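Local atomic coordinates of diguanylate cyclase (Xanthomonas campestris pv. campestris, PDB entry 5H5O), a protein that binds cyclic GMP through its cyclic nucleotide-binding domain and, in its full-length form, probably makes cyclic di-GMP from two GTP molecules. Residues A[40-44]-A[45-49]. Numbering follows the deposited sequence.
Sequences FIVVT and GQIDL. With PCG (cyclic guanosine monophosphate), chain C.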
loop_
_atom_site.group_PDB
_atom_site.type_symbol
_atom_site.label_atom_id
_atom_site.label_comp_id
_atom_site.label_asym_id
_atom_site.label_seq_id
_atom_site.Cartn_x
_atom_site.Cartn_y
_atom_site.Cartn_z
ATOM N N PHE A 40 -7.342 1.425 13.381
ATOM C CA PHE A 40 -7.745 2.421 14.367
ATOM C C PHE A 40 -7.316 3.832 14.005
ATOM O O PHE A 40 -6.246 4.039 13.443
ATOM C CB PHE A 40 -7.152 2.063 15.725
ATOM C CG PHE A 40 -7.626 0.752 16.252
ATOM C CD1 PHE A 40 -8.817 0.670 16.961
ATOM C CD2 PHE A 40 -6.894 -0.408 16.029
ATOM C CE1 PHE A 40 -9.266 -0.551 17.446
ATOM C CE2 PHE A 40 -7.336 -1.624 16.509
ATOM C CZ PHE A 40 -8.525 -1.699 17.215
ATOM N N ILE A 41 -8.145 4.811 14.353
ATOM C CA ILE A 41 -7.712 6.204 14.293
ATOM C C ILE A 41 -7.776 6.855 15.684
ATOM O O ILE A 41 -8.816 6.809 16.366
ATOM C CB ILE A 41 -8.545 7.027 13.278
ATOM C CG1 ILE A 41 -8.592 6.325 11.906
ATOM C CG2 ILE A 41 -7.981 8.418 13.163
ATOM C CD1 ILE A 41 -9.849 6.626 11.080
ATOM N N VAL A 42 -6.663 7.442 16.111
ATOM C CA VAL A 42 -6.648 8.205 17.359
ATOM C C VAL A 42 -7.448 9.504 17.191
ATOM O O VAL A 42 -7.200 10.280 16.264
ATOM C CB VAL A 42 -5.207 8.570 17.785
ATOM C CG1 VAL A 42 -5.182 9.181 19.207
ATOM C CG2 VAL A 42 -4.274 7.338 17.702
ATOM N N VAL A 43 -8.407 9.761 18.078
ATOM C CA VAL A 43 -9.038 11.091 18.069
ATOM C C VAL A 43 -8.790 11.891 19.353
ATOM O O VAL A 43 -8.884 13.107 19.350
ATOM C CB VAL A 43 -10.536 11.054 17.727
ATOM C CG1 VAL A 43 -10.773 10.321 16.377
ATOM C CG2 VAL A 43 -11.334 10.429 18.849
ATOM N N THR A 44 -8.473 11.209 20.448
ATOM C CA THR A 44 -8.006 11.892 21.639
ATOM C C THR A 44 -6.915 11.064 22.273
ATOM O O THR A 44 -6.931 9.840 22.163
ATOM C CB THR A 44 -9.122 12.076 22.703
ATOM O OG1 THR A 44 -9.158 10.937 23.561
ATOM C CG2 THR A 44 -10.484 12.233 22.070
ATOM N N GLY A 45 -5.967 11.729 22.929
ATOM C CA GLY A 45 -4.947 11.048 23.703
ATOM C C GLY A 45 -3.776 10.615 22.836
ATOM O O GLY A 45 -3.373 11.322 21.910
ATOM N N GLN A 46 -3.226 9.441 23.134
ATOM C CA GLN A 46 -2.029 8.994 22.432
ATOM C C GLN A 46 -1.836 7.486 22.513
ATOM O O GLN A 46 -1.950 6.892 23.584
ATOM C CB GLN A 46 -0.801 9.729 22.971
ATOM C CG GLN A 46 0.545 9.217 22.465
ATOM C CD GLN A 46 1.692 9.933 23.150
ATOM O OE1 GLN A 46 1.824 11.156 23.035
ATOM N NE2 GLN A 46 2.510 9.184 23.894
ATOM N N ILE A 47 -1.549 6.866 21.370
ATOM C CA ILE A 47 -1.273 5.451 21.353
ATOM C C ILE A 47 0.214 5.239 21.121
ATOM O O ILE A 47 0.809 5.888 20.262
ATOM C CB ILE A 47 -2.062 4.730 20.255
ATOM C CG1 ILE A 47 -3.546 4.640 20.631
ATOM C CG2 ILE A 47 -1.474 3.318 20.000
ATOM C CD1 ILE A 47 -3.794 3.948 21.973
ATOM N N ASP A 48 0.814 4.330 21.881
ATOM C CA ASP A 48 2.225 4.003 21.691
ATOM C C ASP A 48 2.380 2.668 20.981
ATOM O O ASP A 48 1.781 1.669 21.383
ATOM C CB ASP A 48 2.973 3.960 23.032
ATOM C CG ASP A 48 3.106 5.340 23.673
ATOM O OD1 ASP A 48 2.764 6.347 23.010
ATOM O OD2 ASP A 48 3.561 5.418 24.834
ATOM N N LEU A 49 3.183 2.668 19.927
ATOM C CA LEU A 49 3.500 1.448 19.201
ATOM C C LEU A 49 4.867 0.896 19.623
ATOM O O LEU A 49 5.882 1.589 19.551
ATOM C CB LEU A 49 3.462 1.700 17.696
ATOM C CG LEU A 49 2.138 2.267 17.190
ATOM C CD1 LEU A 49 2.165 2.437 15.670
ATOM C CD2 LEU A 49 0.982 1.384 17.629
HETATM P PA PCG C . -0.440 -3.418 12.223
HETATM O O1A PCG C . -1.902 -3.711 12.206
HETATM O O2A PCG C . 0.740 -4.221 11.771
HETATM O "O5'" PCG C . -0.389 -3.068 13.481
HETATM C "C5'" PCG C . 0.817 -2.421 13.897
HETATM C "C4'" PCG C . 0.828 -1.155 13.084
HETATM O "O4'" PCG C . 1.887 -0.235 13.171
HETATM C "C3'" PCG C . 0.698 -1.437 11.620
HETATM O "O3'" PCG C . -0.500 -2.227 11.392
HETATM C "C2'" PCG C . 0.769 -0.035 11.080
HETATM O "O2'" PCG C . -0.474 0.652 10.917
HETATM C "C1'" PCG C . 1.604 0.703 12.140
HETATM N N9 PCG C . 3.014 1.184 11.957
HETATM C C8 PCG C . 3.452 2.401 12.302
HETATM N N7 PCG C . 4.756 2.557 12.016
HETATM C C5 PCG C . 5.190 1.432 11.477
HETATM C C6 PCG C . 6.481 0.929 10.940
HETATM O O6 PCG C . 7.472 1.667 10.952
HETATM N N1 PCG C . 6.540 -0.337 10.441
HETATM C C2 PCG C . 5.460 -1.154 10.422
HETATM N N2 PCG C . 5.582 -2.399 9.915
HETATM N N3 PCG C . 4.225 -0.754 10.906
HETATM C C4 PCG C . 4.046 0.503 11.429
#
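V42 and I47 meet across the bend where the chain passes from one strand to the next, V42 CG2 lying 4.0 Å from I47 CG1, with the two aliphatic groups set at a slant to each other. V42 splits its branches between two tasks. With chi1 at -171°, CG1 stands opposite the backbone N and beside the carbonyl carbon, which brings it over the peptide after G45, 3.9 Å from G45 O, while CG2 is left for I47. G45 makes the bend with a positive phi. Beyond it Q46 points to the other side of the chain from I47, its side chain extended so that NE2 reaches D48 OD1 (3.0 Å, N-H...O angle 144°). The bond uses the syn lone pair of the carboxylate, and D48 OD1 lies 25° out of the plane of the Q46 side-chain amide; the same oxygen is also hydrogen-bonded to H59 ND1. Further along, L49 leans on the bound nucleotide, CD1 sitting 3.6 Å from PCG C8 and 3.7 Å from PCG O4', a van der Waals contact where base joins ribose. V43 and T44 both face R89 in a classic beta bulge just before the turn. The bend carries the chain from strand 39-44, between 88-93 and 65-66, into strand 47-50, between 81-84 and 58-60, linking the two antiparallel sheets of the cupin-like cyclic nucleotide-binding domain; F66 packs on both V42 and I47.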